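Local coordinates for membrane-fusion protein (Streptococcus pneumoniae, PDB 5XU0) that probably serves as the membrane-fusion (adaptor) component of a MacAB-like efflux pump, probably assembling with copies of itself into a channel, at residues B[15-20]-B[42-47]; B[151-156]-B[167-172]; B[195-200]-B[258-263]. The protein carries 2 engineered substitutions. All blocks are in the same frame, centred on the assembly; numbering follows the deposited sequence.

Contact 1 of 3, residues B[15-20]-B[42-47]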
ATOM      1  N   GLN B  15     -23.523 -10.936   5.732  1.00 84.06           N
ATOM      2  CA  GLN B  15     -22.976 -10.085   4.689  1.00 87.15           C
ATOM      3  C   GLN B  15     -22.284  -8.889   5.321  1.00 90.26           C
ATOM      4  O   GLN B  15     -22.867  -8.196   6.166  1.00 89.44           O
ATOM      5  CB  GLN B  15     -24.069  -9.612   3.724  1.00 86.53           C
ATOM      6  CG  GLN B  15     -23.538  -8.830   2.538  1.00 90.87           C
ATOM      7  CD  GLN B  15     -24.637  -8.203   1.712  1.00 94.01           C
ATOM      8  OE1 GLN B  15     -25.458  -7.442   2.222  1.00104.30           O
ATOM      9  NE2 GLN B  15     -24.655  -8.513   0.422  1.00100.32           N
ATOM     10  N   TYR B  16     -21.034  -8.676   4.918  1.00 82.50           N
ATOM     11  CA  TYR B  16     -20.289  -7.463   5.209  1.00 82.47           C
ATOM     12  C   TYR B  16     -20.223  -6.615   3.948  1.00 83.69           C
ATOM     13  O   TYR B  16     -19.955  -7.129   2.857  1.00 77.64           O
ATOM     14  CB  TYR B  16     -18.863  -7.773   5.673  1.00 81.40           C
ATOM     15  CG  TYR B  16     -18.738  -8.620   6.920  1.00 84.03           C
ATOM     16  CD1 TYR B  16     -18.642  -8.032   8.173  1.00 73.26           C
ATOM     17  CD2 TYR B  16     -18.680 -10.007   6.839  1.00 76.73           C
ATOM     18  CE1 TYR B  16     -18.512  -8.799   9.315  1.00 84.81           C
ATOM     19  CE2 TYR B  16     -18.550 -10.784   7.977  1.00 90.42           C
ATOM     20  CZ  TYR B  16     -18.466 -10.173   9.212  1.00 94.42           C
ATOM     21  OH  TYR B  16     -18.337 -10.939  10.349  1.00 87.73           O
ATOM     22  N   VAL B  17     -20.467  -5.319   4.092  1.00 71.05           N
ATOM     23  CA  VAL B  17     -20.173  -4.365   3.034  1.00 77.73           C
ATOM     24  C   VAL B  17     -19.107  -3.423   3.581  1.00 81.42           C
ATOM     25  O   VAL B  17     -19.310  -2.734   4.596  1.00 78.86           O
ATOM     26  CB  VAL B  17     -21.422  -3.627   2.513  1.00 80.91           C
ATOM     27  CG1 VAL B  17     -22.512  -4.634   2.158  1.00 68.97           C
ATOM     28  CG2 VAL B  17     -21.944  -2.567   3.462  1.00 85.75           C
ATOM     29  N   TYR B  18     -17.937  -3.482   2.955  1.00 84.63           N
ATOM     30  CA  TYR B  18     -16.779  -2.667   3.276  1.00 82.00           C
ATOM     31  C   TYR B  18     -16.724  -1.476   2.333  1.00 70.72           C
ATOM     32  O   TYR B  18     -17.264  -1.514   1.225  1.00 83.07           O
ATOM     33  CB  TYR B  18     -15.476  -3.468   3.146  1.00 82.71           C
ATOM     34  CG  TYR B  18     -15.472  -4.838   3.796  1.00 90.70           C
ATOM     35  CD1 TYR B  18     -15.202  -4.987   5.149  1.00 81.74           C
ATOM     36  CD2 TYR B  18     -15.705  -5.987   3.049  1.00 82.20           C
ATOM     37  CE1 TYR B  18     -15.177  -6.238   5.738  1.00 81.94           C
ATOM     38  CE2 TYR B  18     -15.682  -7.242   3.633  1.00 89.47           C
ATOM     39  CZ  TYR B  18     -15.420  -7.362   4.977  1.00 92.21           C
ATOM     40  OH  TYR B  18     -15.397  -8.609   5.568  1.00 97.50           O
ATOM     41  N   PHE B  19     -16.055  -0.419   2.780  1.00 74.18           N
ATOM     42  CA  PHE B  19     -15.882   0.760   1.944  1.00 84.94           C
ATOM     43  C   PHE B  19     -15.087   0.415   0.688  1.00 84.01           C
ATOM     44  O   PHE B  19     -14.197  -0.440   0.702  1.00 86.35           O
ATOM     45  CB  PHE B  19     -15.177   1.865   2.731  1.00 86.37           C
ATOM     46  CG  PHE B  19     -15.038   3.153   1.975  1.00 90.39           C
ATOM     47  CD1 PHE B  19     -16.083   4.059   1.925  1.00 90.37           C
ATOM     48  CD2 PHE B  19     -13.860   3.459   1.312  1.00102.02           C
ATOM     49  CE1 PHE B  19     -15.959   5.244   1.229  1.00 98.59           C
ATOM     50  CE2 PHE B  19     -13.729   4.643   0.614  1.00109.24           C
ATOM     51  CZ  PHE B  19     -14.780   5.538   0.574  1.00109.28           C
ATOM     52  N   ASP B  20     -15.421   1.092  -0.409  1.00 82.91           N
ATOM     53  CA  ASP B  20     -14.747   0.888  -1.690  1.00 88.44           C
ATOM     54  C   ASP B  20     -14.460   2.253  -2.299  1.00 85.75           C
ATOM     55  O   ASP B  20     -15.376   2.924  -2.783  1.00 88.62           O
ATOM     56  CB  ASP B  20     -15.595   0.035  -2.633  1.00 76.52           C
ATOM     57  CG  ASP B  20     -14.819  -0.450  -3.845  1.00 84.79           C
ATOM     58  OD1 ASP B  20     -13.709   0.069  -4.099  1.00 86.15           O
ATOM     59  OD2 ASP B  20     -15.325  -1.345  -4.551  1.00 88.94           O
ATOM     60  N   ALA B  42     -31.413  -2.056  -1.011  1.00 79.25           N
ATOM     61  CA  ALA B  42     -30.191  -1.269  -0.944  1.00 87.72           C
ATOM     62  C   ALA B  42     -29.788  -1.038   0.508  1.00 86.82           C
ATOM     63  O   ALA B  42     -30.635  -0.953   1.401  1.00 94.90           O
ATOM     64  CB  ALA B  42     -30.384   0.070  -1.657  1.00 77.06           C
ATOM     65  N   LEU B  43     -28.473  -0.950   0.746  1.00 87.54           N
ATOM     66  CA  LEU B  43     -27.958  -0.646   2.078  1.00 79.71           C
ATOM     67  C   LEU B  43     -26.878   0.421   2.109  1.00 77.44           C
ATOM     68  O   LEU B  43     -26.524   0.862   3.203  1.00 84.44           O
ATOM     69  CB  LEU B  43     -27.392  -1.895   2.771  1.00 77.71           C
ATOM     70  CG  LEU B  43     -28.170  -3.201   2.773  1.00 79.92           C
ATOM     71  CD1 LEU B  43     -27.766  -3.957   1.551  1.00 76.67           C
ATOM     72  CD2 LEU B  43     -27.880  -3.992   4.033  1.00 98.72           C
ATOM     73  N   VAL B  44     -26.307   0.809   0.973  1.00 91.07           N
ATOM     74  CA  VAL B  44     -25.441   1.983   0.900  1.00 91.31           C
ATOM     75  C   VAL B  44     -25.629   2.604  -0.475  1.00 88.82           C
ATOM     76  O   VAL B  44     -25.799   1.895  -1.472  1.00 83.31           O
ATOM     77  CB  VAL B  44     -23.942   1.666   1.144  1.00 86.85           C
ATOM     78  CG1 VAL B  44     -23.637   1.359   2.610  1.00 77.27           C
ATOM     79  CG2 VAL B  44     -23.487   0.538   0.273  1.00 87.26           C
ATOM     80  N   LYS B  45     -25.596   3.932  -0.525  1.00 97.17           N
ATOM     81  CA  LYS B  45     -25.652   4.673  -1.778  1.00 82.44           C
ATOM     82  C   LYS B  45     -24.451   5.604  -1.839  1.00 89.79           C
ATOM     83  O   LYS B  45     -24.320   6.508  -1.006  1.00 84.83           O
ATOM     84  CB  LYS B  45     -26.957   5.463  -1.904  1.00 84.55           C
ATOM     85  CG  LYS B  45     -26.884   6.646  -2.868  1.00105.38           C
ATOM     86  CD  LYS B  45     -27.419   6.283  -4.247  1.00106.45           C
ATOM     87  CE  LYS B  45     -27.306   7.457  -5.206  1.00 88.42           C
ATOM     88  NZ  LYS B  45     -27.625   8.747  -4.532  1.00101.79           N
ATOM     89  N   TYR B  46     -23.569   5.364  -2.803  1.00 96.43           N
ATOM     90  CA  TYR B  46     -22.522   6.318  -3.117  1.00 95.19           C
ATOM     91  C   TYR B  46     -23.091   7.443  -3.982  1.00 98.04           C
ATOM     92  O   TYR B  46     -24.152   7.310  -4.598  1.00 87.39           O
ATOM     93  CB  TYR B  46     -21.360   5.633  -3.840  1.00 96.38           C
ATOM     94  CG  TYR B  46     -20.605   4.592  -3.037  1.00 94.84           C
ATOM     95  CD1 TYR B  46     -19.469   4.933  -2.311  1.00 94.82           C
ATOM     96  CD2 TYR B  46     -21.008   3.263  -3.031  1.00 94.49           C
ATOM     97  CE1 TYR B  46     -18.767   3.982  -1.585  1.00 91.26           C
ATOM     98  CE2 TYR B  46     -20.313   2.305  -2.310  1.00 92.15           C
ATOM     99  CZ  TYR B  46     -19.194   2.670  -1.590  1.00 86.15           C
ATOM    100  OH  TYR B  46     -18.501   1.719  -0.873  1.00 95.26           O
ATOM    101  N   SER B  47     -22.373   8.565  -4.025  1.00 97.26           N
ATOM    102  CA  SER B  47     -22.823   9.717  -4.800  1.00 89.92           C
ATOM    103  C   SER B  47     -22.695   9.425  -6.290  1.00 73.39           C
ATOM    104  O   SER B  47     -21.584   9.274  -6.805  1.00 93.97           O
ATOM    105  CB  SER B  47     -22.017  10.958  -4.431  1.00 97.11           C
ATOM    106  OG  SER B  47     -22.136  11.950  -5.437  1.00 82.01           O
TER
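Gln15 and Leu43 mark one end of a packing between two sheets of a barrel-sandwich (lipoyl-like) domain. Strands 15-18 and 42-46 run nearly parallel, 9° apart, but their axes stay 9.3 Å from each other. That spacing is too wide for backbone pairing and fits two sheets laid face to face, with side chains filling the space between. At Gln15 the side chain points toward the other strand, and its OE1 lies 4.2 Å from Leu43 CD1. The amide end of this residue also makes a weak hydrogen bond from NE2 to the carbonyl oxygen of Leu143.

Two residues on, Val17 again points into the interface. Its CG2 meets CG1 of Val44 at 4.4 Å, an apolar contact where the two backbones come nearest, Val17 CA and Val44 CA 8.5 Å apart. Tyr18 starts its side chain away from strand 42-46, and its OH hydrogen-bonds to the backbone O of Asn156 of a neighbouring subunit.

Past the end of the strand, the tip of the Phe19 side chain comes nearer the other strand. With CG anti to the backbone N (chi1 -176°), Phe19 CE1 stands 4.2 Å from Tyr46 CE1, close to the plane of the tyrosine ring and at its edge. Tyr46 also touches Met168 of strand 167-172, the neighbour of 14-18 in the facing sheet. Asp20 closes the walk. Its OD1 is occupied by Ser22 OG, while its CB lies 3.8 Å from Tyr46 OH. The one hydrogen bond linking the two segments is weak: the backbone N of Asp20 donates to Tyr46 OH over 3.2 Å, with an N-H...O angle of 134°.

Contact 2 of 3, residues B[151-156]-B[167-172]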
ATOM      1  N   VAL B 151     -26.666  -5.719  11.869  1.00 86.74           N
ATOM      2  CA  VAL B 151     -26.105  -5.723  13.217  1.00 86.42           C
ATOM      3  C   VAL B 151     -25.066  -4.645  13.433  1.00 91.19           C
ATOM      4  O   VAL B 151     -24.636  -4.454  14.586  1.00 94.49           O
ATOM      5  CB  VAL B 151     -25.517  -7.100  13.587  1.00 77.80           C
ATOM      6  CG1 VAL B 151     -26.594  -8.157  13.543  1.00 87.53           C
ATOM      7  CG2 VAL B 151     -24.341  -7.459  12.673  1.00 66.97           C
ATOM      8  N   GLU B 152     -24.624  -3.951  12.387  1.00 97.55           N
ATOM      9  CA  GLU B 152     -23.690  -2.857  12.621  1.00 91.15           C
ATOM     10  C   GLU B 152     -23.694  -1.907  11.435  1.00 93.77           C
ATOM     11  O   GLU B 152     -23.646  -2.355  10.287  1.00 91.68           O
ATOM     12  CB  GLU B 152     -22.278  -3.399  12.885  1.00 96.35           C
ATOM     13  CG  GLU B 152     -21.214  -2.336  12.990  1.00 86.47           C
ATOM     14  CD  GLU B 152     -19.823  -2.920  12.943  1.00108.03           C
ATOM     15  OE1 GLU B 152     -18.867  -2.228  13.349  1.00117.71           O
ATOM     16  OE2 GLU B 152     -19.687  -4.085  12.514  1.00115.25           O
ATOM     17  N   VAL B 153     -23.772  -0.604  11.717  1.00 85.16           N
ATOM     18  CA  VAL B 153     -23.611   0.431  10.704  1.00 87.84           C
ATOM     19  C   VAL B 153     -22.527   1.389  11.179  1.00 87.66           C
ATOM     20  O   VAL B 153     -22.376   1.618  12.384  1.00100.15           O
ATOM     21  CB  VAL B 153     -24.937   1.173  10.418  1.00 80.38           C
ATOM     22  CG1 VAL B 153     -26.091   0.194  10.258  1.00 71.90           C
ATOM     23  CG2 VAL B 153     -25.248   2.195  11.504  1.00 91.99           C
ATOM     24  N   ASN B 154     -21.764   1.938  10.234  1.00 94.70           N
ATOM     25  CA  ASN B 154     -20.616   2.778  10.577  1.00 90.68           C
ATOM     26  C   ASN B 154     -20.352   3.723   9.412  1.00 96.38           C
ATOM     27  O   ASN B 154     -19.879   3.289   8.357  1.00103.16           O
ATOM     28  CB  ASN B 154     -19.396   1.915  10.878  1.00 91.07           C
ATOM     29  CG  ASN B 154     -18.193   2.727  11.328  1.00100.52           C
ATOM     30  OD1 ASN B 154     -18.260   3.950  11.466  1.00106.48           O
ATOM     31  ND2 ASN B 154     -17.082   2.042  11.571  1.00113.04           N
ATOM     32  N   SER B 155     -20.643   5.010   9.608  1.00 98.75           N
ATOM     33  CA  SER B 155     -20.492   6.025   8.572  1.00 99.97           C
ATOM     34  C   SER B 155     -19.235   6.865   8.766  1.00104.86           C
ATOM     35  O   SER B 155     -19.161   7.998   8.284  1.00110.97           O
ATOM     36  CB  SER B 155     -21.715   6.939   8.530  1.00 90.45           C
ATOM     37  OG  SER B 155     -22.913   6.185   8.446  1.00114.62           O
ATOM     38  N   ASN B 156     -18.243   6.336   9.475  1.00 95.17           N
ATOM     39  CA  ASN B 156     -17.003   7.061   9.730  1.00 90.69           C
ATOM     40  C   ASN B 156     -15.852   6.227   9.176  1.00 98.61           C
ATOM     41  O   ASN B 156     -15.304   5.357   9.857  1.00103.00           O
ATOM     42  CB  ASN B 156     -16.840   7.367  11.209  1.00109.19           C
ATOM     43  CG  ASN B 156     -17.695   8.541  11.649  1.00110.46           C
ATOM     44  OD1 ASN B 156     -17.849   9.520  10.914  1.00 89.74           O
ATOM     45  ND2 ASN B 156     -18.263   8.447  12.847  1.00106.37           N
ATOM     46  N   VAL B 167     -15.299  -2.030   7.708  1.00 99.34           N
ATOM     47  CA  VAL B 167     -16.661  -2.554   7.679  1.00 88.51           C
ATOM     48  C   VAL B 167     -17.627  -1.386   7.798  1.00 91.42           C
ATOM     49  O   VAL B 167     -17.629  -0.667   8.804  1.00 85.20           O
ATOM     50  CB  VAL B 167     -16.894  -3.564   8.810  1.00 93.06           C
ATOM     51  CG1 VAL B 167     -18.350  -4.031   8.809  1.00 81.59           C
ATOM     52  CG2 VAL B 167     -15.927  -4.733   8.713  1.00 75.45           C
HETATM   53  N   MSE B 168     -18.457  -1.194   6.780  1.00 86.01           N
HETATM   54  CA  MSE B 168     -19.428  -0.114   6.834  1.00 88.07           C
HETATM   55  C   MSE B 168     -20.799  -0.611   7.264  1.00 95.45           C
HETATM   56  O   MSE B 168     -21.478   0.060   8.042  1.00 86.95           O
HETATM   57  CB  MSE B 168     -19.520   0.603   5.494  1.00100.17           C
HETATM   58  CG  MSE B 168     -18.827   1.954   5.486  1.00119.53           C
HETATM   59 SE   MSE B 168     -19.561   3.125   4.130  1.00249.82          SE
HETATM   60  CE  MSE B 168     -19.343   1.930   2.621  1.00 74.37           C
ATOM     61  N   VAL B 169     -21.223  -1.781   6.781  1.00 86.58           N
ATOM     62  CA  VAL B 169     -22.497  -2.341   7.229  1.00 76.00           C
ATOM     63  C   VAL B 169     -22.371  -3.852   7.345  1.00 85.08           C
ATOM     64  O   VAL B 169     -21.865  -4.512   6.433  1.00 75.91           O
ATOM     65  CB  VAL B 169     -23.664  -1.952   6.298  1.00 82.77           C
ATOM     66  CG1 VAL B 169     -24.869  -2.843   6.524  1.00 87.33           C
ATOM     67  CG2 VAL B 169     -24.053  -0.518   6.530  1.00 86.25           C
ATOM     68  N   HIS B 170     -22.837  -4.397   8.468  1.00 83.45           N
ATOM     69  CA  HIS B 170     -22.827  -5.827   8.735  1.00 76.99           C
ATOM     70  C   HIS B 170     -24.241  -6.280   9.053  1.00 80.71           C
ATOM     71  O   HIS B 170     -24.874  -5.747   9.977  1.00 86.81           O
ATOM     72  CB  HIS B 170     -21.887  -6.168   9.892  1.00 82.15           C
ATOM     73  CG  HIS B 170     -21.741  -7.637  10.137  1.00 88.41           C
ATOM     74  ND1 HIS B 170     -21.215  -8.146  11.304  1.00 75.60           N
ATOM     75  CD2 HIS B 170     -22.051  -8.705   9.364  1.00 84.97           C
ATOM     76  CE1 HIS B 170     -21.207  -9.466  11.240  1.00 80.81           C
ATOM     77  NE2 HIS B 170     -21.710  -9.831  10.074  1.00 84.13           N
ATOM     78  N   ILE B 171     -24.723  -7.259   8.282  1.00 80.21           N
ATOM     79  CA  ILE B 171     -26.075  -7.790   8.404  1.00 81.11           C
ATOM     80  C   ILE B 171     -25.973  -9.306   8.477  1.00 85.13           C
ATOM     81  O   ILE B 171     -25.049  -9.908   7.922  1.00 78.46           O
ATOM     82  CB  ILE B 171     -26.980  -7.351   7.222  1.00 94.08           C
ATOM     83  CG1 ILE B 171     -26.648  -8.116   5.939  1.00103.44           C
ATOM     84  CG2 ILE B 171     -26.847  -5.865   6.962  1.00 86.41           C
ATOM     85  CD1 ILE B 171     -27.343  -9.460   5.845  1.00 90.94           C
ATOM     86  N   VAL B 172     -26.927  -9.931   9.163  1.00 93.97           N
ATOM     87  CA  VAL B 172     -26.885 -11.381   9.332  1.00 92.50           C
ATOM     88  C   VAL B 172     -28.291 -11.896   9.614  1.00 91.07           C
ATOM     89  O   VAL B 172     -29.049 -11.291  10.377  1.00 88.47           O
ATOM     90  CB  VAL B 172     -25.892 -11.785  10.444  1.00 89.41           C
ATOM     91  CG1 VAL B 172     -26.129 -10.977  11.690  1.00 85.59           C
ATOM     92  CG2 VAL B 172     -26.011 -13.240  10.748  1.00 90.76           C
TER
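His170 and the pair Val151 and Glu152 form a classic beta bulge in an antiparallel pairing. The strand axes come within 4.7 Å and run at 159° to each other. The carbonyl oxygen of His170 is gripped twice, by Val151 N at 2.6 Å and by Glu152 N at 3.0 Å, and both donors lie in the carbonyl plane. In return His170 N donates to Glu152 O at 2.9 Å with an N-H...O angle of 166°, which completes the hydrogen-bonded pair of Glu152 with His170. Next comes the non-hydrogen-bonded pair Val153 and Val169, and beyond it Asn154 N makes a weak bond to Met168 O. Asn154 then turns its own side chain to local use: OD1 accepts from Asn156 N at 3.1 Å, an Asx turn that leads the chain out of the strand.

Among the side chains, CG2 of Val151 sits over one face of the His170 imidazole, 3.8 Å from its centroid, as a CH-pi contact. The histidine's CG is anti to its backbone N, which brings the ring against that methyl. NE2 of this ring hydrogen-bonds to Glu14 OE1, while Tyr219 of another neighbouring subunit, not the one contributing Asn156 to Tyr18, meets the imidazole edge-to-face. The Glu152 chain crosses that of His170 obliquely, its carboxylate turned 60° from the ring plane, and Glu152 OE2 is 4.0 Å from His170 CB.

Strand 167-172 is the inner partner here, flanked by 148-153 and by 14-18. From it Met168, Val169 and Ile171 touch residues of strand 42-46 in the facing sheet.

Contact 3 of 3, residues B[195-200]-B[258-263]. Engineered in segment 258-263: Met260 (natural residue Ile).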
ATOM      1  N   GLN B 195     -26.625 -37.810  11.291  1.00 94.58           N
ATOM      2  CA  GLN B 195     -27.089 -38.284  12.589  1.00 93.95           C
ATOM      3  C   GLN B 195     -27.834 -37.189  13.343  1.00 89.46           C
ATOM      4  O   GLN B 195     -27.432 -36.022  13.335  1.00 80.56           O
ATOM      5  CB  GLN B 195     -25.909 -38.782  13.422  1.00 91.02           C
ATOM      6  CG  GLN B 195     -25.017 -39.775  12.696  1.00 91.45           C
ATOM      7  CD  GLN B 195     -23.970 -40.393  13.600  1.00 91.91           C
ATOM      8  OE1 GLN B 195     -22.922 -40.846  13.134  1.00 89.42           O
ATOM      9  NE2 GLN B 195     -24.247 -40.419  14.899  1.00 87.44           N
ATOM     10  N   GLU B 196     -28.922 -37.575  14.003  1.00 94.07           N
ATOM     11  CA  GLU B 196     -29.724 -36.612  14.741  1.00 91.57           C
ATOM     12  C   GLU B 196     -29.019 -36.211  16.033  1.00 93.74           C
ATOM     13  O   GLU B 196     -28.174 -36.936  16.565  1.00 94.84           O
ATOM     14  CB  GLU B 196     -31.110 -37.176  15.047  1.00 89.92           C
ATOM     15  CG  GLU B 196     -32.186 -36.103  15.158  1.00101.98           C
ATOM     16  CD  GLU B 196     -33.349 -36.516  16.040  1.00133.29           C
ATOM     17  OE1 GLU B 196     -33.915 -35.636  16.723  1.00130.93           O
ATOM     18  OE2 GLU B 196     -33.703 -37.715  16.049  1.00132.84           O
ATOM     19  N   VAL B 197     -29.381 -35.033  16.537  1.00 90.25           N
ATOM     20  CA  VAL B 197     -28.685 -34.410  17.656  1.00 89.28           C
ATOM     21  C   VAL B 197     -29.701 -33.702  18.542  1.00 85.96           C
ATOM     22  O   VAL B 197     -30.634 -33.062  18.047  1.00 93.39           O
ATOM     23  CB  VAL B 197     -27.611 -33.413  17.161  1.00 92.28           C
ATOM     24  CG1 VAL B 197     -27.223 -32.436  18.265  1.00 94.76           C
ATOM     25  CG2 VAL B 197     -26.386 -34.149  16.634  1.00 79.43           C
ATOM     26  N   SER B 198     -29.522 -33.825  19.854  1.00 87.64           N
ATOM     27  CA  SER B 198     -30.238 -33.027  20.836  1.00 91.04           C
ATOM     28  C   SER B 198     -29.251 -32.112  21.551  1.00 89.35           C
ATOM     29  O   SER B 198     -28.076 -32.455  21.710  1.00102.15           O
ATOM     30  CB  SER B 198     -30.956 -33.918  21.851  1.00101.18           C
ATOM     31  OG  SER B 198     -31.343 -33.172  22.992  1.00127.20           O
ATOM     32  N   PHE B 199     -29.724 -30.940  21.977  1.00 80.05           N
ATOM     33  CA  PHE B 199     -28.842 -30.034  22.705  1.00 89.13           C
ATOM     34  C   PHE B 199     -29.658 -29.075  23.562  1.00 91.02           C
ATOM     35  O   PHE B 199     -30.843 -28.837  23.311  1.00 84.24           O
ATOM     36  CB  PHE B 199     -27.902 -29.269  21.758  1.00 90.25           C
ATOM     37  CG  PHE B 199     -28.601 -28.350  20.787  1.00 98.02           C
ATOM     38  CD1 PHE B 199     -28.962 -28.795  19.524  1.00 87.21           C
ATOM     39  CD2 PHE B 199     -28.862 -27.031  21.124  1.00 92.42           C
ATOM     40  CE1 PHE B 199     -29.588 -27.947  18.627  1.00 80.94           C
ATOM     41  CE2 PHE B 199     -29.489 -26.180  20.231  1.00 87.82           C
ATOM     42  CZ  PHE B 199     -29.850 -26.638  18.980  1.00 83.00           C
ATOM     43  N   THR B 200     -28.991 -28.527  24.580  1.00 85.75           N
ATOM     44  CA  THR B 200     -29.607 -27.677  25.590  1.00 98.03           C
ATOM     45  C   THR B 200     -28.673 -26.517  25.905  1.00 95.98           C
ATOM     46  O   THR B 200     -27.506 -26.505  25.503  1.00 95.38           O
ATOM     47  CB  THR B 200     -29.915 -28.462  26.871  1.00105.79           C
ATOM     48  OG1 THR B 200     -30.197 -27.546  27.938  1.00106.09           O
ATOM     49  CG2 THR B 200     -28.722 -29.334  27.258  1.00 73.40           C
ATOM     50  N   VAL B 258     -23.644 -24.191  24.224  1.00 86.48           N
ATOM     51  CA  VAL B 258     -24.602 -25.268  24.005  1.00 79.75           C
ATOM     52  C   VAL B 258     -23.913 -26.603  24.256  1.00 91.51           C
ATOM     53  O   VAL B 258     -22.742 -26.788  23.907  1.00 99.61           O
ATOM     54  CB  VAL B 258     -25.194 -25.173  22.579  1.00 87.86           C
ATOM     55  CG1 VAL B 258     -25.612 -26.533  22.059  1.00 95.81           C
ATOM     56  CG2 VAL B 258     -26.372 -24.207  22.560  1.00 83.90           C
ATOM     57  N   ASN B 259     -24.640 -27.532  24.876  1.00 87.80           N
ATOM     58  CA  ASN B 259     -24.149 -28.875  25.160  1.00 84.99           C
ATOM     59  C   ASN B 259     -25.015 -29.883  24.422  1.00 82.59           C
ATOM     60  O   ASN B 259     -26.246 -29.800  24.475  1.00 96.50           O
ATOM     61  CB  ASN B 259     -24.156 -29.148  26.661  1.00 82.35           C
ATOM     62  CG  ASN B 259     -23.442 -28.070  27.444  1.00102.06           C
ATOM     63  OD1 ASN B 259     -22.210 -28.027  27.482  1.00 93.81           O
ATOM     64  ND2 ASN B 259     -24.211 -27.178  28.061  1.00 99.52           N
HETATM   65  N   MSE B 260     -24.375 -30.827  23.738  1.00 75.84           N
HETATM   66  CA  MSE B 260     -25.080 -31.661  22.768  1.00 83.26           C
HETATM   67  C   MSE B 260     -24.837 -33.156  22.918  1.00 87.67           C
HETATM   68  O   MSE B 260     -23.774 -33.581  23.358  1.00 80.04           O
HETATM   69  CB  MSE B 260     -24.690 -31.240  21.354  1.00 95.83           C
HETATM   70  CG  MSE B 260     -24.209 -29.807  21.241  1.00102.12           C
HETATM   71 SE   MSE B 260     -24.509 -29.119  19.464  1.00131.86          SE
HETATM   72  CE  MSE B 260     -23.512 -30.478  18.486  1.00 83.89           C
ATOM     73  N   GLU B 261     -25.834 -33.947  22.524  1.00 86.30           N
ATOM     74  CA  GLU B 261     -25.742 -35.400  22.492  1.00 84.80           C
ATOM     75  C   GLU B 261     -26.090 -35.872  21.088  1.00 79.02           C
ATOM     76  O   GLU B 261     -27.184 -35.584  20.591  1.00 88.44           O
ATOM     77  CB  GLU B 261     -26.682 -36.030  23.521  1.00 75.98           C
ATOM     78  CG  GLU B 261     -26.416 -37.498  23.787  1.00 77.35           C
ATOM     79  CD  GLU B 261     -27.343 -38.069  24.838  1.00 80.79           C
ATOM     80  OE1 GLU B 261     -27.945 -37.275  25.593  1.00 72.73           O
ATOM     81  OE2 GLU B 261     -27.470 -39.309  24.909  1.00 92.67           O
ATOM     82  N   VAL B 262     -25.165 -36.582  20.446  1.00 73.09           N
ATOM     83  CA  VAL B 262     -25.390 -37.126  19.111  1.00 73.48           C
ATOM     84  C   VAL B 262     -25.874 -38.559  19.254  1.00 87.76           C
ATOM     85  O   VAL B 262     -25.161 -39.417  19.787  1.00 83.39           O
ATOM     86  CB  VAL B 262     -24.128 -37.067  18.242  1.00 72.74           C
ATOM     87  CG1 VAL B 262     -24.469 -37.552  16.840  1.00 88.34           C
ATOM     88  CG2 VAL B 262     -23.569 -35.662  18.220  1.00 79.63           C
ATOM     89  N   LYS B 263     -27.076 -38.821  18.756  1.00 86.83           N
ATOM     90  CA  LYS B 263     -27.684 -40.135  18.899  1.00 85.70           C
ATOM     91  C   LYS B 263     -26.961 -41.166  18.040  1.00 90.67           C
ATOM     92  O   LYS B 263     -26.718 -40.939  16.850  1.00 84.73           O
ATOM     93  CB  LYS B 263     -29.159 -40.071  18.507  1.00 89.79           C
ATOM     94  CG  LYS B 263     -29.917 -41.360  18.735  1.00113.54           C
ATOM     95  CD  LYS B 263     -29.749 -41.870  20.159  1.00126.51           C
ATOM     96  CE  LYS B 263     -30.729 -42.999  20.428  1.00118.55           C
ATOM     97  NZ  LYS B 263     -30.333 -43.835  21.590  1.00101.44           N
TER
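Ser198 O accepts the shortest of the cross-strand bonds, from Glu261 N at 2.8 Å with a nearly straight N-H...O angle of 169°. Glu261 O takes Ser198 N back at 3.0 Å, so this antiparallel pair is hydrogen-bonded in both directions. The same reciprocal pattern recurs at Thr200 and Asn259, whose donors lie in the carbonyl planes. At the other end Lys263 N reaches Glu196 O at 3.1 Å, and a weak bond from Gln195 NE2 to Lys263 O adds a side-chain tie just beyond the strand; Gln195 OE1 is meanwhile engaged by Ser192 N.

Between the bonded pairs, Val197 opposes Val262 and Phe199 opposes Met260, all on one face of the sheet. Val197 CG2 meets Val262 CG2 at 3.6 Å. Phe199 CG sits between its backbone N and carbonyl carbon (chi1 63°), which carries the end of the side chain away from the other strand while CD2 still meets Val258 CG1. Met260, an engineered residue (isoleucine in nature) present as selenomethionine, makes an oblique Met-aromatic contact, its SE 5.0 Å from the Phe199 ring centroid.

Val197, Phe199 and Met260 also touch strand 239-246, which neighbours neither 196-201 nor 257-262 in the sheet, so they point across an apolar interior. Glu196 and Glu261 find their partners in Thr210 and Ser2. Such a core belongs to a closed, six-stranded antiparallel barrel, consistent with the beta-barrel domain of membrane-fusion proteins.

Contacts 1, 2 and 3 follow one another along the chain, each closing before the next opens. The first two lie in the same domain, with centres about 9 Å apart. Strands 14-18 and 167-172 are neighbours in one sheet, joined by Val17 O to Met168 N at 2.8 Å, a probable hydrogen bond. Contact 1 packs that sheet on the facing one, and contact 2 pairs strands within it. Contact 3 belongs to a separate barrel, its centre about 39 Å from contact 1 and 34 Å from contact 2. Distinct sheet systems and no touch (nearest atoms of contacts 2 and 3 about 16 Å apart) are consistent with the modular, elongated build of efflux-pump adaptors.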